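Local coordinates for AT-less polyketide synthase (Streptomyces platensis subsp. rosaceus, PDB 4QYR), which is a ketosynthase domain of the isomigrastatin assembly line that probably condenses a growing acyl chain with an extender unit held on an acyl carrier protein, at residues A[74-79]-A[599-604]; A[15-20]-A[65-70]; A[201-206]-A[236-241]; A[151-156]-A[164-169]. All coordinates share one frame; numbering follows the deposited sequence.

Contact 1. Residues A[74-79]-A[599-604]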
# COMPACT_ATOMS: atom_id res chain seq x y z
N ASP A 74 -20.00 1.04 -17.80
CA ASP A 74 -21.34 0.53 -17.59
C ASP A 74 -21.73 0.82 -16.15
O ASP A 74 -21.51 -0.01 -15.26
CB ASP A 74 -21.40 -0.97 -17.87
CG ASP A 74 -22.79 -1.45 -18.16
OD1 ASP A 74 -23.76 -0.70 -17.93
OD2 ASP A 74 -22.90 -2.61 -18.64
N ALA A 75 -22.28 2.01 -15.91
CA ALA A 75 -22.53 2.46 -14.54
C ALA A 75 -23.76 1.77 -13.97
O ALA A 75 -23.85 1.59 -12.76
CB ALA A 75 -22.69 3.96 -14.49
N ASP A 76 -24.69 1.38 -14.83
CA ASP A 76 -25.85 0.63 -14.35
C ASP A 76 -25.49 -0.75 -13.88
O ASP A 76 -26.14 -1.30 -13.00
CB ASP A 76 -26.91 0.52 -15.44
CG ASP A 76 -27.32 1.85 -15.93
OD1 ASP A 76 -28.38 2.34 -15.48
OD2 ASP A 76 -26.57 2.42 -16.74
N PHE A 77 -24.48 -1.33 -14.51
CA PHE A 77 -24.02 -2.63 -14.10
C PHE A 77 -23.66 -2.61 -12.61
O PHE A 77 -23.96 -3.55 -11.88
CB PHE A 77 -22.83 -3.05 -14.95
CG PHE A 77 -22.37 -4.45 -14.71
CD1 PHE A 77 -22.78 -5.47 -15.54
CD2 PHE A 77 -21.54 -4.75 -13.65
CE1 PHE A 77 -22.36 -6.76 -15.32
CE2 PHE A 77 -21.13 -6.03 -13.43
CZ PHE A 77 -21.54 -7.03 -14.26
N PHE A 78 -23.05 -1.51 -12.16
CA PHE A 78 -22.62 -1.36 -10.78
C PHE A 78 -23.56 -0.47 -9.98
O PHE A 78 -23.26 -0.07 -8.85
CB PHE A 78 -21.20 -0.81 -10.74
CG PHE A 78 -20.21 -1.67 -11.49
CD1 PHE A 78 -19.57 -2.72 -10.85
CD2 PHE A 78 -19.94 -1.45 -12.83
CE1 PHE A 78 -18.67 -3.51 -11.53
CE2 PHE A 78 -19.04 -2.25 -13.52
CZ PHE A 78 -18.40 -3.28 -12.86
N HIS A 79 -24.70 -0.16 -10.59
CA HIS A 79 -25.74 0.63 -9.95
C HIS A 79 -25.20 1.99 -9.48
O HIS A 79 -25.05 2.22 -8.28
CB HIS A 79 -26.36 -0.16 -8.80
CG HIS A 79 -26.79 -1.54 -9.18
ND1 HIS A 79 -28.07 -1.83 -9.60
CD2 HIS A 79 -26.11 -2.72 -9.22
CE1 HIS A 79 -28.17 -3.12 -9.89
NE2 HIS A 79 -26.99 -3.68 -9.66
N ALA A 599 -21.81 -2.19 -21.35
CA ALA A 599 -22.32 -1.07 -22.15
C ALA A 599 -21.29 0.04 -22.31
O ALA A 599 -20.45 0.26 -21.44
CB ALA A 599 -23.57 -0.51 -21.52
N CYS A 600 -21.35 0.74 -23.45
CA CYS A 600 -20.39 1.79 -23.79
C CYS A 600 -20.99 3.17 -23.56
O CYS A 600 -20.98 4.01 -24.47
CB CYS A 600 -19.94 1.66 -25.25
SG CYS A 600 -18.89 0.22 -25.64
N ASP A 601 -21.50 3.41 -22.36
CA ASP A 601 -22.08 4.70 -22.03
C ASP A 601 -20.96 5.69 -21.73
O ASP A 601 -19.94 5.32 -21.17
CB ASP A 601 -23.03 4.59 -20.83
CG ASP A 601 -24.22 3.66 -21.10
OD1 ASP A 601 -24.85 3.72 -22.19
OD2 ASP A 601 -24.54 2.86 -20.19
N ARG A 602 -21.15 6.95 -22.12
CA ARG A 602 -20.12 7.97 -21.91
C ARG A 602 -20.26 8.72 -20.57
O ARG A 602 -21.28 9.35 -20.30
CB ARG A 602 -20.14 8.99 -23.05
CG ARG A 602 -19.17 10.13 -22.84
CD ARG A 602 -19.58 11.37 -23.60
NE ARG A 602 -18.84 12.59 -23.22
CZ ARG A 602 -17.54 12.77 -23.41
NH1 ARG A 602 -16.79 11.81 -23.94
NH2 ARG A 602 -16.98 13.92 -23.05
N TYR A 603 -19.23 8.65 -19.74
CA TYR A 603 -19.22 9.41 -18.49
C TYR A 603 -17.94 10.22 -18.39
O TYR A 603 -16.86 9.68 -18.12
CB TYR A 603 -19.37 8.49 -17.27
CG TYR A 603 -20.68 7.75 -17.24
CD1 TYR A 603 -21.79 8.29 -16.62
CD2 TYR A 603 -20.81 6.51 -17.85
CE1 TYR A 603 -23.00 7.62 -16.59
CE2 TYR A 603 -22.02 5.83 -17.83
CZ TYR A 603 -23.11 6.39 -17.20
OH TYR A 603 -24.33 5.72 -17.19
N TRP A 604 -18.06 11.52 -18.64
CA TRP A 604 -16.92 12.41 -18.58
C TRP A 604 -17.18 13.57 -17.63
O TRP A 604 -18.13 13.55 -16.83
CB TRP A 604 -16.56 12.91 -19.98
CG TRP A 604 -15.12 13.33 -20.14
CD1 TRP A 604 -14.66 14.58 -20.45
CD2 TRP A 604 -13.96 12.51 -19.95
NE1 TRP A 604 -13.28 14.58 -20.49
CE2 TRP A 604 -12.83 13.33 -20.18
CE3 TRP A 604 -13.76 11.17 -19.60
CZ2 TRP A 604 -11.53 12.84 -20.08
CZ3 TRP A 604 -12.47 10.68 -19.50
CH2 TRP A 604 -11.37 11.52 -19.74
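Where the C-terminal tail returns to the ketosynthase, Asp74 meets Ala599 beside a small antiparallel ladder of strands 72-73 and 601-602. The tail carries Tyr596, Phe598, Tyr603 and Trp604 in the spacing of the YPF...RYW signature that ends the linkers of modular polyketide synthases. The Ala599 N-H is given to Asp74 OD2 at 3.0 Å in a fairly straight bond (163°), which arrives from above the carboxylate plane, 68° out of it. The methyl of Ala599 rests against the same group, its CB 3.6 Å from Asp74 CG. One residue on, Ala75 CB sits obliquely against the phenol end of Tyr603, 3.7 Å from Tyr603 CZ. The exposed Asp76 holds its OD2 4.0 Å from Asp601 OD2, the two carboxylate planes steeply inclined; Asp74 OD1 is 4.3 Å from that same Asp601 OD2. This gathering of acids probably makes it easier for one of them to hold a proton. Backbone bonds from Asp601 to Phe73 and from Tyr603 to Asp71 make up the ladder. Around it, the Tyr603 side chain packs on Arg82, Ala85 and Glu86 of helix 82-86, Glu97 of helix 90-106 takes the Asp74 N-H, and the Phe77 ring meets Trp100 of that helix and Phe598 of the tail edge-to-face.

Contact 2. Residues A[15-20]-A[65-70]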
# COMPACT_ATOMS: atom_id res chain seq x y z
N ALA A 15 -7.16 -10.66 -17.15
CA ALA A 15 -7.74 -9.73 -18.12
C ALA A 15 -6.89 -8.48 -18.25
O ALA A 15 -6.22 -8.07 -17.29
CB ALA A 15 -9.15 -9.36 -17.73
N GLY A 16 -6.93 -7.87 -19.42
CA GLY A 16 -6.26 -6.59 -19.61
C GLY A 16 -6.74 -5.76 -20.78
O GLY A 16 -7.26 -6.28 -21.76
N ARG A 17 -6.58 -4.45 -20.66
CA ARG A 17 -6.76 -3.55 -21.79
C ARG A 17 -5.50 -2.72 -21.92
O ARG A 17 -5.03 -2.13 -20.94
CB ARG A 17 -7.98 -2.65 -21.60
CG ARG A 17 -9.28 -3.43 -21.39
CD ARG A 17 -10.44 -2.49 -21.21
NE ARG A 17 -10.48 -1.50 -22.27
CZ ARG A 17 -11.36 -0.50 -22.31
NH1 ARG A 17 -12.26 -0.35 -21.34
NH2 ARG A 17 -11.33 0.37 -23.32
N PHE A 18 -4.96 -2.68 -23.13
CA PHE A 18 -3.72 -1.96 -23.41
C PHE A 18 -3.82 -1.14 -24.70
O PHE A 18 -4.83 -1.21 -25.40
CB PHE A 18 -2.56 -2.95 -23.49
CG PHE A 18 -2.21 -3.51 -22.18
CD1 PHE A 18 -1.68 -2.69 -21.21
CD2 PHE A 18 -2.43 -4.84 -21.89
CE1 PHE A 18 -1.37 -3.19 -19.96
CE2 PHE A 18 -2.12 -5.37 -20.65
CZ PHE A 18 -1.59 -4.55 -19.69
N PRO A 19 -2.80 -0.31 -24.98
CA PRO A 19 -2.89 0.45 -26.24
C PRO A 19 -3.19 -0.46 -27.41
O PRO A 19 -2.46 -1.42 -27.62
CB PRO A 19 -1.50 1.09 -26.36
CG PRO A 19 -1.09 1.30 -24.93
CD PRO A 19 -1.67 0.15 -24.14
N GLY A 20 -4.28 -0.19 -28.11
CA GLY A 20 -4.64 -0.98 -29.28
C GLY A 20 -5.40 -2.29 -29.05
O GLY A 20 -6.08 -2.77 -29.94
N GLY A 65 0.83 5.70 -25.48
CA GLY A 65 0.04 4.53 -25.74
C GLY A 65 -1.29 4.80 -25.07
O GLY A 65 -1.34 5.05 -23.87
N ARG A 66 -2.36 4.79 -25.85
CA ARG A 66 -3.70 5.08 -25.33
C ARG A 66 -4.65 3.89 -25.44
O ARG A 66 -4.58 3.09 -26.37
CB ARG A 66 -4.34 6.25 -26.06
CG ARG A 66 -3.74 7.59 -25.75
CD ARG A 66 -4.64 8.69 -26.27
NE ARG A 66 -4.38 9.06 -27.67
CZ ARG A 66 -5.17 8.75 -28.70
NH1 ARG A 66 -4.85 9.16 -29.92
NH2 ARG A 66 -6.28 8.04 -28.51
N ILE A 67 -5.55 3.83 -24.48
CA ILE A 67 -6.65 2.91 -24.51
C ILE A 67 -7.83 3.61 -25.18
O ILE A 67 -8.15 4.75 -24.85
CB ILE A 67 -7.02 2.46 -23.09
CG1 ILE A 67 -5.95 1.55 -22.54
CG2 ILE A 67 -8.39 1.78 -23.05
CD1 ILE A 67 -6.30 1.04 -21.20
N GLU A 68 -8.47 2.94 -26.12
CA GLU A 68 -9.65 3.56 -26.71
C GLU A 68 -10.86 3.35 -25.80
O GLU A 68 -11.06 2.25 -25.26
CB GLU A 68 -9.91 3.02 -28.10
CG GLU A 68 -9.95 4.12 -29.15
CD GLU A 68 -10.85 5.30 -28.73
OE1 GLU A 68 -11.98 5.05 -28.24
OE2 GLU A 68 -10.43 6.47 -28.90
N GLY A 69 -11.65 4.41 -25.62
CA GLY A 69 -12.91 4.30 -24.90
C GLY A 69 -12.76 4.42 -23.40
O GLY A 69 -13.38 3.69 -22.63
N VAL A 70 -11.92 5.36 -23.01
CA VAL A 70 -11.56 5.64 -21.63
C VAL A 70 -12.69 6.36 -20.89
O VAL A 70 -12.78 6.33 -19.66
CB VAL A 70 -10.24 6.48 -21.61
CG1 VAL A 70 -10.37 7.74 -20.78
CG2 VAL A 70 -9.05 5.61 -21.18
O HOH W 1 -5.80 2.49 -28.75
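The side chains of Arg17 and Ile67 cross at about a right angle, with the Ile67 CG2 branch 3.3 Å from Arg17 NH2 and its other branch reaching the backbone, CD1 lying 3.4 Å from Arg17 O. A bend at chi3 (50°) turns the arginine head toward the 65-70 loop. There Glu68 O stands at the edge of the guanidinium, near its plane, although the angle is too poor for a hydrogen bond from NH2. Farther on, the Pro19 ring presses CG to within 3.5 Å of Gly65 C, and Pro19 CA makes a CH...O contact of 3.1 Å with Arg66 O. That carbonyl also accepts from a water (2.7 Å to Arg66 O), which in turn accepts from Gly20 N at 3.1 Å. Residues 15-17 end a strand of the central mixed sheet of this thiolase-type fold, and the chain turns out of the sheet through Phe18 and Pro19. Second-shell partners fix both sides: Asp22 forms a salt bridge with Arg17 NE, and Val240 of the adjacent strand bonds to the Arg17 backbone. On the loop, Glu238 OE1 takes the Ile67 N-H, while Asp40 O accepts from Arg66 NE.

Contact 3. Residues A[201-206]-A[236-241]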
# COMPACT_ATOMS: atom_id res chain seq x y z
N ASN A 201 -3.41 2.55 -15.08
CA ASN A 201 -2.77 3.83 -15.32
C ASN A 201 -3.49 4.48 -16.46
O ASN A 201 -3.69 3.84 -17.50
CB ASN A 201 -1.30 3.66 -15.64
CG ASN A 201 -0.60 4.97 -15.81
OD1 ASN A 201 -0.48 5.73 -14.86
ND2 ASN A 201 -0.14 5.25 -17.03
N LEU A 202 -3.91 5.72 -16.25
CA LEU A 202 -4.58 6.49 -17.29
C LEU A 202 -4.05 7.91 -17.33
O LEU A 202 -3.82 8.54 -16.29
CB LEU A 202 -6.09 6.49 -17.06
CG LEU A 202 -6.80 5.15 -17.25
CD1 LEU A 202 -8.28 5.26 -16.97
CD2 LEU A 202 -6.59 4.72 -18.67
N LEU A 203 -3.85 8.41 -18.54
CA LEU A 203 -3.26 9.73 -18.74
C LEU A 203 -4.35 10.78 -19.02
O LEU A 203 -4.78 10.96 -20.16
CB LEU A 203 -2.26 9.66 -19.90
CG LEU A 203 -1.42 8.38 -19.90
CD1 LEU A 203 -0.77 8.18 -21.25
CD2 LEU A 203 -0.37 8.47 -18.85
N LEU A 204 -4.79 11.47 -17.97
CA LEU A 204 -5.97 12.30 -18.06
C LEU A 204 -5.69 13.76 -17.76
O LEU A 204 -6.62 14.56 -17.65
CB LEU A 204 -7.06 11.77 -17.13
CG LEU A 204 -7.50 10.33 -17.44
CD1 LEU A 204 -8.56 9.86 -16.45
CD2 LEU A 204 -8.00 10.21 -18.88
N SER A 205 -4.41 14.11 -17.61
CA SER A 205 -4.03 15.50 -17.39
C SER A 205 -2.61 15.80 -17.85
O SER A 205 -1.83 14.90 -18.14
CB SER A 205 -4.15 15.88 -15.91
OG SER A 205 -2.89 15.74 -15.25
N VAL A 206 -2.29 17.09 -17.88
CA VAL A 206 -1.00 17.59 -18.33
C VAL A 206 0.10 17.48 -17.29
O VAL A 206 1.26 17.22 -17.62
CB VAL A 206 -1.10 19.05 -18.74
CG1 VAL A 206 0.15 19.49 -19.42
CG2 VAL A 206 -2.28 19.25 -19.65
N ARG A 236 4.86 7.67 -22.02
CA ARG A 236 3.85 7.21 -21.09
C ARG A 236 2.75 6.41 -21.82
O ARG A 236 2.47 6.67 -23.00
CB ARG A 236 3.26 8.41 -20.35
CG ARG A 236 4.32 9.36 -19.77
CD ARG A 236 3.67 10.45 -18.92
NE ARG A 236 2.93 9.84 -17.81
CZ ARG A 236 1.88 10.37 -17.19
NH1 ARG A 236 1.38 11.56 -17.55
NH2 ARG A 236 1.30 9.69 -16.21
N SER A 237 2.15 5.44 -21.15
CA SER A 237 1.05 4.65 -21.72
C SER A 237 -0.04 4.36 -20.74
O SER A 237 0.19 4.28 -19.53
CB SER A 237 1.54 3.31 -22.25
OG SER A 237 2.41 3.48 -23.34
N GLU A 238 -1.24 4.17 -21.28
CA GLU A 238 -2.37 3.73 -20.48
C GLU A 238 -2.43 2.22 -20.47
O GLU A 238 -1.87 1.56 -21.34
CB GLU A 238 -3.67 4.31 -21.03
CG GLU A 238 -3.60 5.80 -21.15
CD GLU A 238 -4.90 6.41 -21.58
OE1 GLU A 238 -5.58 5.81 -22.44
OE2 GLU A 238 -5.23 7.50 -21.05
N GLY A 239 -3.11 1.66 -19.49
CA GLY A 239 -3.23 0.21 -19.40
C GLY A 239 -3.98 -0.17 -18.15
O GLY A 239 -3.95 0.56 -17.15
N VAL A 240 -4.67 -1.31 -18.21
CA VAL A 240 -5.33 -1.83 -17.03
C VAL A 240 -5.31 -3.35 -17.07
O VAL A 240 -5.50 -3.96 -18.12
CB VAL A 240 -6.76 -1.29 -16.94
CG1 VAL A 240 -7.52 -1.63 -18.20
CG2 VAL A 240 -7.47 -1.81 -15.69
N ALA A 241 -5.04 -3.97 -15.93
CA ALA A 241 -4.91 -5.43 -15.87
C ALA A 241 -5.28 -5.93 -14.50
O ALA A 241 -5.12 -5.22 -13.51
CB ALA A 241 -3.49 -5.85 -16.21
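Arg236 lays its guanidinium under Leu203, whose CD2 methyl stands over the centre of one face, 3.4 Å from Arg236 CZ. The arginine NE is held in a salt bridge with Glu355, and Phe209 adds a cation-pi contact. Next, Ser237 O accepts from Asn201 ND2 at 2.7 Å. The asparagine amide, swung away from the backbone N (chi1 -177°), holds this oxygen almost in its own plane, 3° out of it. Asn201 and Ser237 mark where two neighbouring antiparallel strands of the thiolase-type sheet begin to part, 194-201 ending as 239-247 starts. Glu238 follows the departing loop: its OE2 uses the anti lone pair to take the Leu203 N-H at 3.0 Å, and also forms a salt bridge with Arg45. Its aliphatic part packs on the leucines, Glu238 CG lying 3.6 Å from Leu203 CG and Glu238 CB 3.8 Å from Leu202 CD2. At Gly239 regular pairing takes over as an antiparallel hydrogen-bonded pair with Asn201, Asn201 N to Gly239 O at 2.9 Å and Gly239 N to Asn201 O at 3.0 Å. Beyond it, Ala241 bonds through its backbone to Gly199.

Contact 4. Residues A[151-156]-A[164-169]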
# COMPACT_ATOMS: atom_id res chain seq x y z
N MSE A 151 -10.36 4.01 -2.53
CA MSE A 151 -11.66 3.61 -3.05
C MSE A 151 -11.54 2.67 -4.22
O MSE A 151 -12.35 1.76 -4.38
CB MSE A 151 -12.49 4.83 -3.43
CG MSE A 151 -13.24 5.40 -2.23
SE MSE A 151 -14.28 4.02 -1.31
CE MSE A 151 -14.68 5.03 0.29
N LEU A 152 -10.51 2.88 -5.03
CA LEU A 152 -10.26 1.98 -6.13
C LEU A 152 -10.30 0.53 -5.63
O LEU A 152 -10.99 -0.30 -6.21
CB LEU A 152 -8.92 2.29 -6.77
CG LEU A 152 -8.65 1.65 -8.13
CD1 LEU A 152 -7.58 2.45 -8.82
CD2 LEU A 152 -8.19 0.25 -7.97
N ALA A 153 -9.58 0.25 -4.55
CA ALA A 153 -9.53 -1.11 -4.03
C ALA A 153 -10.80 -1.44 -3.27
O ALA A 153 -11.42 -2.47 -3.52
CB ALA A 153 -8.30 -1.29 -3.13
N ASN A 154 -11.20 -0.57 -2.35
CA ASN A 154 -12.31 -0.90 -1.46
C ASN A 154 -13.63 -1.07 -2.22
O ASN A 154 -14.44 -1.95 -1.90
CB ASN A 154 -12.47 0.18 -0.38
CG ASN A 154 -11.22 0.32 0.51
OD1 ASN A 154 -10.40 -0.59 0.62
ND2 ASN A 154 -11.10 1.47 1.14
N ARG A 155 -13.86 -0.26 -3.24
CA ARG A 155 -15.08 -0.40 -4.02
C ARG A 155 -15.13 -1.81 -4.64
O ARG A 155 -16.20 -2.40 -4.78
CB ARG A 155 -15.17 0.69 -5.08
CG ARG A 155 -16.33 0.57 -6.03
CD ARG A 155 -16.83 1.93 -6.48
NE ARG A 155 -15.77 2.93 -6.47
CZ ARG A 155 -15.96 4.21 -6.18
NH1 ARG A 155 -17.18 4.66 -5.86
NH2 ARG A 155 -14.93 5.05 -6.19
N ILE A 156 -13.98 -2.37 -4.97
CA ILE A 156 -13.94 -3.72 -5.53
C ILE A 156 -14.34 -4.74 -4.49
O ILE A 156 -15.16 -5.61 -4.74
CB ILE A 156 -12.56 -4.07 -6.10
CG1 ILE A 156 -12.33 -3.35 -7.43
CG2 ILE A 156 -12.44 -5.57 -6.33
CD1 ILE A 156 -10.85 -3.12 -7.76
N GLY A 164 -10.91 -9.95 2.66
CA GLY A 164 -9.47 -10.00 2.79
C GLY A 164 -9.01 -8.56 2.83
O GLY A 164 -9.81 -7.65 2.70
N PRO A 165 -7.71 -8.34 3.03
CA PRO A 165 -7.16 -6.98 2.93
C PRO A 165 -7.45 -6.35 1.57
O PRO A 165 -7.28 -7.02 0.55
CB PRO A 165 -5.66 -7.21 3.10
CG PRO A 165 -5.58 -8.44 3.92
CD PRO A 165 -6.72 -9.32 3.49
N SER A 166 -7.88 -5.08 1.58
CA SER A 166 -8.16 -4.31 0.37
C SER A 166 -7.25 -3.09 0.28
O SER A 166 -7.42 -2.13 1.02
CB SER A 166 -9.62 -3.86 0.36
OG SER A 166 -10.00 -3.27 -0.89
N GLU A 167 -6.28 -3.11 -0.62
CA GLU A 167 -5.28 -2.06 -0.67
C GLU A 167 -4.98 -1.57 -2.08
O GLU A 167 -4.79 -2.36 -3.01
CB GLU A 167 -3.99 -2.55 -0.03
CG GLU A 167 -4.10 -2.65 1.48
CD GLU A 167 -3.27 -3.79 2.06
OE1 GLU A 167 -2.73 -4.62 1.27
OE2 GLU A 167 -3.14 -3.84 3.32
N PRO A 168 -4.95 -0.25 -2.24
CA PRO A 168 -4.20 0.31 -3.36
C PRO A 168 -2.70 0.15 -3.11
O PRO A 168 -2.25 0.09 -1.97
CB PRO A 168 -4.60 1.78 -3.36
CG PRO A 168 -5.02 2.05 -1.99
CD PRO A 168 -5.53 0.79 -1.39
N VAL A 169 -1.95 0.03 -4.19
CA VAL A 169 -0.50 0.02 -4.09
C VAL A 169 0.09 1.15 -4.93
O VAL A 169 -0.24 1.28 -6.13
CB VAL A 169 0.07 -1.31 -4.55
CG1 VAL A 169 1.58 -1.20 -4.62
CG2 VAL A 169 -0.35 -2.42 -3.60
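Ala153 packs against Ser166, Glu167 and Pro168 where helix 149-160 lies along strand 166-169, the last helix and the returning strand of a beta-alpha-beta crossover that starts from strand 117-122 in the thiolase-type fold. The short axes run almost antiparallel, 151° apart, and approach to 6.4 Å, a closeness that the small alanine allows. Its methyl is the tight point: Ala153 CB lies 3.5 Å from Glu167 C and 3.6 Å from Pro168 N, meeting the strand's backbone directly, and Pro168 CD closes one side at 3.9 Å from that CB. Away from this spot the fit between helix and strand is looser. Ile156 also directs its CB toward the strand but stays 5.9 Å short of it, packing on Val119 of strand 117-122, as Leu152 does on Phe121. Nor is the far side of the strand open to solvent: Glu167 points away from the helix, and its OE2 forms a salt bridge with Arg182 of the second subunit. On the helix, Asn154 packs on Gly426 of the second subunit, and the contact is thus buried at the dimer interface. Ser166 completes the tight part: its OG, anti to its own N (chi1 -172°), lies 3.4 Å from Ala153 CB and 3.1 Å from Ala153 O, where the angle is too poor for a hydrogen bond, and it is hydrogen-bonded to Ser157 OG.

Overall arrangement
Contacts 3 and 4 are fully buried, whereas contacts 1 and 2 reach the surface. Contacts 2, 3 and 4 all reach the central mixed sheet. Contacts 2 and 3 form one block, centres about 9 Å apart, sharing the neighbouring strands 9-17 and 239-247; contact 4 joins the outermost strand of the sheet within the chain to a helix at the subunit interface. Contact 1 instead attaches the C-terminal tail, and Trp604 of that tail reaches both Val70 of contact 2 and Leu204 of contact 3. Chemistry follows place: strand pairing and a carboxylate-to-backbone bond in contact 3, an arginine laid against isoleucine plus a water bridge in contact 2, close alanine packing in contact 4, clustered carboxylates in contact 1.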